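Local structure of PILD processed protein (Shewanella oneidensis, 4D40) at residues G4-F7 and D8-Y12; A19-R22 and H23-R26; L36-P40 and Y41-S45; R80-A83 and T84-S88. The protein is a type IV pilin that, once processed by the prepilin peptidase PilD, probably assembles into surface pili serving in adhesion. One frame throughout, in Å; residues are numbered along the deposited sequence.

Contact 1: residues G4-F7 and D8-Y12; sequences GRRF and DAQQY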
loop_
_atom_site.group_PDB
_atom_site.type_symbol
_atom_site.label_atom_id
_atom_site.label_comp_id
_atom_site.label_asym_id
_atom_site.label_seq_id
_atom_site.Cartn_x
_atom_site.Cartn_y
_atom_site.Cartn_z
ATOM N N GLY A 4 0.425 -8.368 -13.947
ATOM C CA GLY A 4 1.676 -7.646 -13.802
ATOM C C GLY A 4 1.488 -6.305 -13.117
ATOM O O GLY A 4 2.303 -5.892 -12.286
ATOM N N ARG A 5 0.401 -5.619 -13.459
ATOM C CA ARG A 5 0.125 -4.313 -12.883
ATOM C C ARG A 5 -0.274 -4.411 -11.411
ATOM O O ARG A 5 0.006 -3.502 -10.631
ATOM C CB ARG A 5 -0.965 -3.604 -13.684
ATOM C CG ARG A 5 -0.510 -3.194 -15.071
ATOM C CD ARG A 5 -1.490 -2.243 -15.702
ATOM N NE ARG A 5 -2.772 -2.882 -15.988
ATOM C CZ ARG A 5 -3.163 -3.305 -17.188
ATOM N NH1 ARG A 5 -2.379 -3.168 -18.251
ATOM N NH2 ARG A 5 -4.356 -3.868 -17.327
ATOM N N ARG A 6 -0.932 -5.507 -11.040
ATOM C CA ARG A 6 -1.231 -5.779 -9.636
ATOM C C ARG A 6 0.076 -5.923 -8.864
ATOM O O ARG A 6 0.232 -5.381 -7.771
ATOM C CB ARG A 6 -2.080 -7.048 -9.489
ATOM C CG ARG A 6 -2.578 -7.303 -8.059
ATOM C CD ARG A 6 -2.710 -8.793 -7.765
ATOM N NE ARG A 6 -3.522 -9.480 -8.757
ATOM C CZ ARG A 6 -3.480 -10.786 -9.000
ATOM N NH1 ARG A 6 -2.663 -11.579 -8.316
ATOM N NH2 ARG A 6 -4.262 -11.306 -9.933
ATOM N N PHE A 7 1.023 -6.649 -9.446
ATOM C CA PHE A 7 2.286 -6.901 -8.766
ATOM C C PHE A 7 3.124 -5.622 -8.713
ATOM O O PHE A 7 3.829 -5.379 -7.727
ATOM C CB PHE A 7 3.052 -8.036 -9.451
ATOM C CG PHE A 7 2.399 -9.395 -9.312
ATOM C CD1 PHE A 7 1.722 -9.755 -8.152
ATOM C CD2 PHE A 7 2.473 -10.316 -10.341
ATOM C CE1 PHE A 7 1.128 -10.997 -8.031
ATOM C CE2 PHE A 7 1.879 -11.565 -10.225
ATOM C CZ PHE A 7 1.211 -11.906 -9.067
ATOM N N ASP A 8 3.038 -4.802 -9.760
ATOM C CA ASP A 8 3.663 -3.478 -9.753
ATOM C C ASP A 8 3.145 -2.637 -8.593
ATOM O O ASP A 8 3.910 -1.965 -7.902
ATOM C CB ASP A 8 3.398 -2.731 -11.063
ATOM C CG ASP A 8 4.212 -3.262 -12.225
ATOM O OD1 ASP A 8 5.207 -3.987 -11.997
ATOM O OD2 ASP A 8 3.850 -2.939 -13.374
ATOM N N ALA A 9 1.832 -2.657 -8.399
ATOM C CA ALA A 9 1.213 -1.915 -7.307
ATOM C C ALA A 9 1.690 -2.439 -5.959
ATOM O O ALA A 9 1.975 -1.662 -5.043
ATOM C CB ALA A 9 -0.305 -1.997 -7.409
ATOM N N GLN A 10 1.786 -3.758 -5.845
ATOM C CA GLN A 10 2.279 -4.382 -4.623
ATOM C C GLN A 10 3.699 -3.922 -4.322
ATOM O O GLN A 10 4.022 -3.592 -3.182
ATOM C CB GLN A 10 2.228 -5.906 -4.736
ATOM C CG GLN A 10 0.823 -6.468 -4.622
ATOM C CD GLN A 10 0.733 -7.949 -4.914
ATOM O OE1 GLN A 10 1.724 -8.682 -4.844
ATOM N NE2 GLN A 10 -0.469 -8.405 -5.248
ATOM N N GLN A 11 4.539 -3.888 -5.350
ATOM C CA GLN A 11 5.927 -3.479 -5.176
ATOM C C GLN A 11 6.010 -2.047 -4.679
ATOM O O GLN A 11 6.886 -1.709 -3.891
ATOM C CB GLN A 11 6.696 -3.625 -6.486
ATOM C CG GLN A 11 7.000 -5.060 -6.861
ATOM C CD GLN A 11 7.702 -5.169 -8.203
ATOM O OE1 GLN A 11 7.108 -4.914 -9.249
ATOM N NE2 GLN A 11 8.975 -5.539 -8.174
ATOM N N TYR A 12 5.074 -1.213 -5.123
ATOM C CA TYR A 12 5.081 0.195 -4.753
ATOM C C TYR A 12 4.592 0.372 -3.326
ATOM O O TYR A 12 5.085 1.241 -2.609
ATOM C CB TYR A 12 4.217 1.006 -5.714
ATOM C CG TYR A 12 4.230 2.492 -5.449
ATOM C CD1 TYR A 12 5.411 3.209 -5.485
ATOM C CD2 TYR A 12 3.055 3.183 -5.184
ATOM C CE1 TYR A 12 5.431 4.567 -5.252
ATOM C CE2 TYR A 12 3.067 4.544 -4.953
ATOM C CZ TYR A 12 4.259 5.231 -4.990
ATOM O OH TYR A 12 4.283 6.588 -4.766
HETATM O O HOH W 1 4.888 -6.604 -12.432
#
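Q10 runs back alongside R6 and F7, one helical turn before it. Q10 CB lies 3.4 Å from F7 O. Q10 CG is anti to the carbonyl carbon (chi1 -74°), which lays it 3.4 Å from R6 O. The extended chain then carries Q10 CD outward to the edge of the F7 ring, in its plane, 3.8 Å from F7 CD1. The amide then divides its ends between two neighbours. Q10 OE1 approaches the ring edge, 3.5 Å from F7 CD1, with amide and ring planes 75° apart. Q10 NE2 lies beside the aliphatic part of R6, 3.4 Å from R6 CD. Both ends also hydrogen bond outside the helix, OE1 to S88 N and NE2 to C86 O. With an alanine here, S88 N would probably lose its acceptor and C86 O one of its donors, R6 NH1 remaining, and a gap would open beside F7 and R6. The backbone keeps regular i to i+4 bonds, such as Q10 N to R6 O at 3.0 Å. At the exposed side, a water donates to both G4 O and D8 OD1, at 2.7 Å from each. The segment belongs to helix 2-27, the long N-terminal helix of the pilin fold. R6 forms a salt bridge with D67, A9 packs on Y42 and F44 of strand 42-48, and R6 and Q10 touch L72 of strand 72-75.

Contact 2: residues A19-R22 and H23-R26; sequences ALER and HYSR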
loop_
_atom_site.group_PDB
_atom_site.type_symbol
_atom_site.label_atom_id
_atom_site.label_comp_id
_atom_site.label_asym_id
_atom_site.label_seq_id
_atom_site.Cartn_x
_atom_site.Cartn_y
_atom_site.Cartn_z
ATOM N N ALA A 19 9.768 3.176 3.349
ATOM C CA ALA A 19 10.030 4.580 3.625
ATOM C C ALA A 19 9.366 5.002 4.939
ATOM O O ALA A 19 9.937 5.776 5.710
ATOM C CB ALA A 19 9.542 5.442 2.477
ATOM N N LEU A 20 8.164 4.493 5.190
ATOM C CA LEU A 20 7.456 4.798 6.428
ATOM C C LEU A 20 8.227 4.286 7.644
ATOM O O LEU A 20 8.246 4.954 8.673
ATOM C CB LEU A 20 6.046 4.209 6.401
ATOM C CG LEU A 20 5.084 4.901 5.425
ATOM C CD1 LEU A 20 3.853 4.042 5.199
ATOM C CD2 LEU A 20 4.687 6.286 5.934
ATOM N N GLU A 21 8.874 3.126 7.525
ATOM C CA GLU A 21 9.657 2.585 8.643
ATOM C C GLU A 21 10.902 3.428 8.920
ATOM O O GLU A 21 11.363 3.498 10.055
ATOM C CB GLU A 21 10.089 1.139 8.382
ATOM C CG GLU A 21 9.103 0.024 8.728
ATOM C CD GLU A 21 8.225 0.296 9.940
ATOM O OE1 GLU A 21 8.735 0.425 11.075
ATOM O OE2 GLU A 21 7.004 0.354 9.751
ATOM N N ARG A 22 11.455 4.058 7.886
ATOM C CA ARG A 22 12.611 4.921 8.081
ATOM C C ARG A 22 12.191 6.159 8.859
ATOM O O ARG A 22 12.913 6.631 9.738
ATOM C CB ARG A 22 13.243 5.305 6.741
ATOM C CG ARG A 22 14.082 4.202 6.131
ATOM C CD ARG A 22 14.962 4.722 5.000
ATOM N NE ARG A 22 14.170 5.080 3.827
ATOM C CZ ARG A 22 13.735 4.210 2.919
ATOM N NH1 ARG A 22 14.002 2.914 3.040
ATOM N NH2 ARG A 22 13.019 4.637 1.890
ATOM N N HIS A 23 11.006 6.672 8.545
ATOM C CA HIS A 23 10.465 7.800 9.288
ATOM C C HIS A 23 10.197 7.390 10.731
ATOM O O HIS A 23 10.548 8.110 11.663
ATOM C CB HIS A 23 9.180 8.312 8.644
ATOM C CG HIS A 23 8.672 9.577 9.259
ATOM N ND1 HIS A 23 7.905 9.593 10.403
ATOM C CD2 HIS A 23 8.832 10.873 8.897
ATOM C CE1 HIS A 23 7.604 10.841 10.714
ATOM N NE2 HIS A 23 8.160 11.637 9.819
ATOM N N TYR A 24 9.586 6.219 10.896
ATOM C CA TYR A 24 9.264 5.690 12.216
ATOM C C TYR A 24 10.529 5.522 13.054
ATOM O O TYR A 24 10.535 5.811 14.256
ATOM C CB TYR A 24 8.525 4.351 12.091
ATOM C CG TYR A 24 7.941 3.838 13.393
ATOM C CD1 TYR A 24 8.713 3.110 14.291
ATOM C CD2 TYR A 24 6.617 4.079 13.716
ATOM C CE1 TYR A 24 8.174 2.641 15.482
ATOM C CE2 TYR A 24 6.073 3.616 14.901
ATOM C CZ TYR A 24 6.849 2.898 15.774
ATOM O OH TYR A 24 6.298 2.437 16.953
ATOM N N SER A 25 11.607 5.071 12.422
ATOM C CA SER A 25 12.843 4.798 13.145
ATOM C C SER A 25 13.487 6.075 13.685
ATOM O O SER A 25 14.111 6.056 14.745
ATOM C CB SER A 25 13.837 4.052 12.249
ATOM O OG SER A 25 13.318 2.795 11.843
ATOM N N ARG A 26 13.338 7.180 12.959
ATOM C CA ARG A 26 13.902 8.458 13.392
ATOM C C ARG A 26 13.025 9.148 14.437
ATOM O O ARG A 26 13.533 9.803 15.348
ATOM C CB ARG A 26 14.094 9.402 12.202
ATOM C CG ARG A 26 15.094 8.930 11.157
ATOM C CD ARG A 26 15.332 10.004 10.098
ATOM N NE ARG A 26 14.119 10.333 9.347
ATOM C CZ ARG A 26 13.814 9.853 8.142
ATOM N NH1 ARG A 26 14.626 9.010 7.516
ATOM N NH2 ARG A 26 12.683 10.224 7.554
#
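The last turns of helix 2-27 hold this contact, where S25 folds back on E21. Two donors of S25 grip E21 O. S25 OG donates to E21 O over 2.7 Å, and S25 N donates to the same oxygen over 2.9 Å. They come from opposite faces of the carbonyl plane. The hydroxyl reaches it because OG is anti to the carbonyl carbon of S25 (chi1 -62°), beside the backbone N. This is a common way for a serine within a helix to use its hydroxyl. The backbone keeps the i to i+4 pattern of an alpha helix, with Y24 N bonded to L20 O at 2.9 Å and R26 N more loosely to R22 O at 3.3 Å. The R26 chain bends at chi3 and brings one face of its guanidinium over R22 O, with R26 NH1 3.7 Å from that oxygen. R26 is poorly ordered, so this placement is loosely defined. E21 and Y24 lie side by side, with E21 OE1 4.1 Å from Y24 CB and the carboxylate and ring planes 38° apart. E21 OE2 hydrogen bonds to the hydroxyl of Y30, and H23 ND1 to L29 O. L20 faces inward, onto F55 and L57 of strand 55-61.

Contact 3: residues L36-P40 and Y41-S45; sequences LANSP and YYSFS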
loop_
_atom_site.group_PDB
_atom_site.type_symbol
_atom_site.label_atom_id
_atom_site.label_comp_id
_atom_site.label_asym_id
_atom_site.label_seq_id
_atom_site.Cartn_x
_atom_site.Cartn_y
_atom_site.Cartn_z
ATOM N N LEU A 36 2.085 9.975 -2.561
ATOM C CA LEU A 36 2.043 8.757 -3.355
ATOM C C LEU A 36 1.614 9.098 -4.766
ATOM O O LEU A 36 0.822 10.015 -4.973
ATOM C CB LEU A 36 1.085 7.738 -2.742
ATOM C CG LEU A 36 1.410 7.274 -1.322
ATOM C CD1 LEU A 36 0.227 6.523 -0.743
ATOM C CD2 LEU A 36 2.653 6.406 -1.328
ATOM N N ALA A 37 2.149 8.359 -5.731
ATOM C CA ALA A 37 1.870 8.611 -7.144
ATOM C C ALA A 37 0.850 7.626 -7.684
ATOM O O ALA A 37 1.086 6.422 -7.675
ATOM C CB ALA A 37 3.147 8.527 -7.948
ATOM N N ASN A 38 -0.278 8.138 -8.168
ATOM C CA ASN A 38 -1.281 7.294 -8.808
ATOM C C ASN A 38 -0.931 6.966 -10.255
ATOM O O ASN A 38 -0.108 7.636 -10.882
ATOM C CB ASN A 38 -2.656 7.959 -8.766
ATOM C CG ASN A 38 -3.212 8.045 -7.370
ATOM O OD1 ASN A 38 -2.729 7.378 -6.464
ATOM N ND2 ASN A 38 -4.243 8.861 -7.190
ATOM N N SER A 39 -1.568 5.918 -10.764
ATOM C CA SER A 39 -1.428 5.494 -12.150
ATOM C C SER A 39 -2.812 5.403 -12.763
ATOM O O SER A 39 -3.805 5.546 -12.065
ATOM C CB SER A 39 -0.730 4.140 -12.238
ATOM O OG SER A 39 -1.625 3.101 -11.873
ATOM N N PRO A 40 -2.888 5.141 -14.068
ATOM C CA PRO A 40 -4.207 4.926 -14.670
ATOM C C PRO A 40 -4.929 3.694 -14.119
ATOM O O PRO A 40 -6.134 3.550 -14.349
ATOM C CB PRO A 40 -3.885 4.741 -16.153
ATOM C CG PRO A 40 -2.577 5.430 -16.347
ATOM C CD PRO A 40 -1.821 5.207 -15.081
ATOM N N TYR A 41 -4.205 2.846 -13.391
ATOM C CA TYR A 41 -4.714 1.544 -12.971
ATOM C C TYR A 41 -4.973 1.421 -11.474
ATOM O O TYR A 41 -5.831 0.634 -11.064
ATOM C CB TYR A 41 -3.733 0.456 -13.394
ATOM C CG TYR A 41 -3.494 0.436 -14.881
ATOM C CD1 TYR A 41 -4.427 -0.123 -15.733
ATOM C CD2 TYR A 41 -2.339 0.975 -15.426
ATOM C CE1 TYR A 41 -4.224 -0.150 -17.095
ATOM C CE2 TYR A 41 -2.124 0.953 -16.794
ATOM C CZ TYR A 41 -3.072 0.388 -17.617
ATOM O OH TYR A 41 -2.877 0.349 -18.976
ATOM N N TYR A 42 -4.247 2.189 -10.669
ATOM C CA TYR A 42 -4.430 2.166 -9.222
ATOM C C TYR A 42 -4.350 3.553 -8.611
ATOM O O TYR A 42 -3.566 4.401 -9.049
ATOM C CB TYR A 42 -3.381 1.273 -8.534
ATOM C CG TYR A 42 -3.613 -0.210 -8.713
ATOM C CD1 TYR A 42 -4.414 -0.920 -7.829
ATOM C CD2 TYR A 42 -3.022 -0.899 -9.756
ATOM C CE1 TYR A 42 -4.637 -2.276 -7.996
ATOM C CE2 TYR A 42 -3.236 -2.250 -9.937
ATOM C CZ TYR A 42 -4.038 -2.935 -9.051
ATOM O OH TYR A 42 -4.247 -4.279 -9.228
ATOM N N SER A 43 -5.163 3.756 -7.582
ATOM C CA SER A 43 -5.110 4.947 -6.753
ATOM C C SER A 43 -4.568 4.539 -5.399
ATOM O O SER A 43 -5.110 3.637 -4.765
ATOM C CB SER A 43 -6.495 5.577 -6.621
ATOM O OG SER A 43 -7.002 5.917 -7.893
ATOM N N PHE A 44 -3.492 5.193 -4.970
ATOM C CA PHE A 44 -2.819 4.823 -3.723
ATOM C C PHE A 44 -3.142 5.794 -2.593
ATOM O O PHE A 44 -3.251 7.003 -2.816
ATOM C CB PHE A 44 -1.308 4.769 -3.934
ATOM C CG PHE A 44 -0.875 3.761 -4.956
ATOM C CD1 PHE A 44 -0.618 2.448 -4.593
ATOM C CD2 PHE A 44 -0.725 4.124 -6.284
ATOM C CE1 PHE A 44 -0.215 1.518 -5.536
ATOM C CE2 PHE A 44 -0.320 3.202 -7.224
ATOM C CZ PHE A 44 -0.071 1.894 -6.849
ATOM N N SER A 45 -3.296 5.262 -1.383
ATOM C CA SER A 45 -3.576 6.089 -0.222
ATOM C C SER A 45 -2.788 5.615 0.991
ATOM O O SER A 45 -2.464 4.437 1.109
ATOM C CB SER A 45 -5.077 6.082 0.100
ATOM O OG SER A 45 -5.530 4.777 0.446
HETATM O O HOH W 2 -4.861 8.283 -4.489
HETATM O O HOH W 3 -5.675 6.544 -10.261
#
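N38 and S39 tie the loop to the start of the strand through four hydrogen bonds. The backbone N of F44 donates to N38 OD1 over 2.8 Å. The bond is nearly straight at the hydrogen (172°), but the donor stands above the amide plane of N38. S39 N donates to Y42 O over 3.0 Å. S39 OG takes two more N-H groups, from Y41 and Y42, and lies 3.0 Å from Y41 N and equally far from Y42 N. Its torsion explains this double grip: OG sits between the backbone N and the carbonyl carbon (chi1 76°), which brings it within reach of both N-H groups. The bond from Y41 N to S39 OG is that of an ST turn, and Y42 N adds a second donor.

Two waters extend the polar contacts. One accepts from N38 ND2 and donates to F44 O. The other donates to S39 O and pairs with S43 OG at 2.8 Å. The carbonyl oxygen of A37 comes obliquely to the F44 ring, with A37 O 3.2 Å from F44 CD2.

The apolar contacts lie at the two ends. L36 CD1 packs 4.0 Å from F44 CB and also meets the S45 backbone. P40 CB lies over one face of the Y41 ring, 4.1 Å from Y41 CD2.

The loop thus turns back antiparallel along strand 42-48, an edge strand of the sheet. On its other side this strand pairs with 55-61. Helix 2-27 packs against it as well: Y12 meets F44 edge-to-face, R6 touches Y42 and, just before the strand, R5 makes a cation-pi contact with Y41.

Contact 4: residues R80-A83 and T84-S88; sequences RVPA and TNCWS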
loop_
_atom_site.group_PDB
_atom_site.type_symbol
_atom_site.label_atom_id
_atom_site.label_comp_id
_atom_site.label_asym_id
_atom_site.label_seq_id
_atom_site.Cartn_x
_atom_site.Cartn_y
_atom_site.Cartn_z
ATOM N N ARG A 80 -0.834 -8.313 4.635
ATOM C CA ARG A 80 -1.202 -8.048 3.251
ATOM C C ARG A 80 -2.592 -8.597 2.955
ATOM O O ARG A 80 -2.915 -9.727 3.320
ATOM C CB ARG A 80 -0.162 -8.656 2.314
ATOM C CG ARG A 80 1.195 -7.965 2.397
ATOM C CD ARG A 80 2.339 -8.968 2.338
ATOM N NE ARG A 80 3.590 -8.376 1.855
ATOM C CZ ARG A 80 4.415 -7.631 2.587
ATOM N NH1 ARG A 80 4.134 -7.349 3.854
ATOM N NH2 ARG A 80 5.528 -7.160 2.043
ATOM N N VAL A 81 -3.407 -7.774 2.305
ATOM C CA VAL A 81 -4.786 -8.117 1.984
ATOM C C VAL A 81 -5.001 -7.942 0.486
ATOM O O VAL A 81 -4.515 -6.968 -0.080
ATOM C CB VAL A 81 -5.777 -7.229 2.759
ATOM C CG1 VAL A 81 -7.223 -7.506 2.346
ATOM C CG2 VAL A 81 -5.603 -7.431 4.255
ATOM N N PRO A 82 -5.735 -8.872 -0.161
ATOM C CA PRO A 82 -6.298 -10.134 0.341
ATOM C C PRO A 82 -5.236 -11.087 0.888
ATOM O O PRO A 82 -4.143 -11.169 0.332
ATOM C CB PRO A 82 -6.980 -10.734 -0.893
ATOM C CG PRO A 82 -7.279 -9.575 -1.768
ATOM C CD PRO A 82 -6.172 -8.589 -1.542
ATOM N N ALA A 83 -5.566 -11.790 1.969
ATOM C CA ALA A 83 -4.596 -12.611 2.690
ATOM C C ALA A 83 -4.094 -13.797 1.869
ATOM O O ALA A 83 -2.971 -14.262 2.069
ATOM C CB ALA A 83 -5.206 -13.107 3.998
ATOM N N THR A 84 -4.926 -14.287 0.955
ATOM C CA THR A 84 -4.568 -15.447 0.149
ATOM C C THR A 84 -4.822 -15.157 -1.330
ATOM O O THR A 84 -5.566 -14.233 -1.667
ATOM C CB THR A 84 -5.357 -16.711 0.597
ATOM O OG1 THR A 84 -6.765 -16.486 0.457
ATOM C CG2 THR A 84 -5.052 -17.054 2.057
ATOM N N ASN A 85 -4.144 -15.914 -2.192
ATOM C CA ASN A 85 -4.378 -15.909 -3.643
ATOM C C ASN A 85 -3.914 -14.673 -4.425
ATOM O O ASN A 85 -4.071 -14.648 -5.643
ATOM C CB ASN A 85 -5.874 -16.096 -3.934
ATOM C CG ASN A 85 -6.472 -17.287 -3.215
ATOM O OD1 ASN A 85 -5.835 -18.332 -3.069
ATOM N ND2 ASN A 85 -7.715 -17.140 -2.771
ATOM N N CYS A 86 -3.344 -13.664 -3.771
ATOM C CA CYS A 86 -3.158 -12.370 -4.444
ATOM C C CYS A 86 -1.763 -11.775 -4.406
ATOM O O CYS A 86 -1.275 -11.268 -5.419
ATOM C CB CYS A 86 -4.136 -11.365 -3.857
ATOM S SG CYS A 86 -5.815 -11.691 -4.419
ATOM N N TRP A 87 -1.131 -11.826 -3.240
ATOM C CA TRP A 87 0.155 -11.168 -3.031
ATOM C C TRP A 87 1.341 -12.063 -3.386
ATOM O O TRP A 87 1.342 -13.259 -3.098
ATOM C CB TRP A 87 0.263 -10.709 -1.577
ATOM C CG TRP A 87 -0.377 -9.376 -1.318
ATOM C CD1 TRP A 87 -1.705 -9.126 -1.108
ATOM C CD2 TRP A 87 0.288 -8.110 -1.226
ATOM N NE1 TRP A 87 -1.906 -7.781 -0.895
ATOM C CE2 TRP A 87 -0.699 -7.137 -0.961
ATOM C CE3 TRP A 87 1.621 -7.705 -1.340
ATOM C CZ2 TRP A 87 -0.393 -5.787 -0.814
ATOM C CZ3 TRP A 87 1.922 -6.363 -1.200
ATOM C CH2 TRP A 87 0.923 -5.420 -0.933
ATOM N N SER A 88 2.346 -11.461 -4.017
ATOM C CA SER A 88 3.580 -12.151 -4.376
ATOM C C SER A 88 4.795 -11.329 -3.959
ATOM O O SER A 88 5.913 -11.590 -4.410
ATOM C CB SER A 88 3.616 -12.428 -5.882
ATOM O OG SER A 88 2.693 -13.443 -6.226
HETATM O O HOH W 4 -2.361 -13.028 -1.039
#
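R80 lies across one face of the W87 indole. R80 CB forms a CH-pi contact, 3.5 Å from the centroid of the W87 five-membered ring and only 5° off its normal. R80 CG follows over the six-membered ring, 3.8 Å from W87 CE3. At the ring edge W87 NE1 donates to V81 O over 2.9 Å. The oxygen lies in the indole plane, yet the N-H stands above the V81 carbonyl plane, with a C=O...N angle of 106°. A leucine in place of W87 would probably leave V81 O without this donor and take the aromatic face from under R80 CB and CG. Further out, a water accepts from W87 N and donates to P82 O. P82 follows a cis peptide bond and touches the disulfide, with P82 CG 3.7 Å from C86 SG. R80 reaches beyond the indole to G78 O and forms a salt bridge with the C-terminal carboxylate of H89. L72 and helix residues Q10 and L13 also pack on W87. The indole bond ties the tail to strand 80-81, the water to P82 just after it, and the disulfide to the loop of C69, consistent with the disulfide-bounded loop of type IV pilins.

Contacts 1 and 2 both lie on helix 2-27, with centres 22 Å apart, contact 1 toward its start and contact 2 at its end. Contact 3 follows in the chain, in the loop entering strand 42-48, and contact 4 comes last, on strand 80-81 and the tail that follows. These two strands are the outermost of the antiparallel sheet, and the centres of contacts 3 and 4 are 19 Å apart. Contact 1 touches both, at 11 Å and 12 Å between centres, meeting A37 through Y12 and the tail 84-88 through Q10 and F7. The start of the helix thus joins the loop beside one edge strand to the tail beyond the other, as expected where the pilin helix packs on its sheet. Contact 2 touches none of the others.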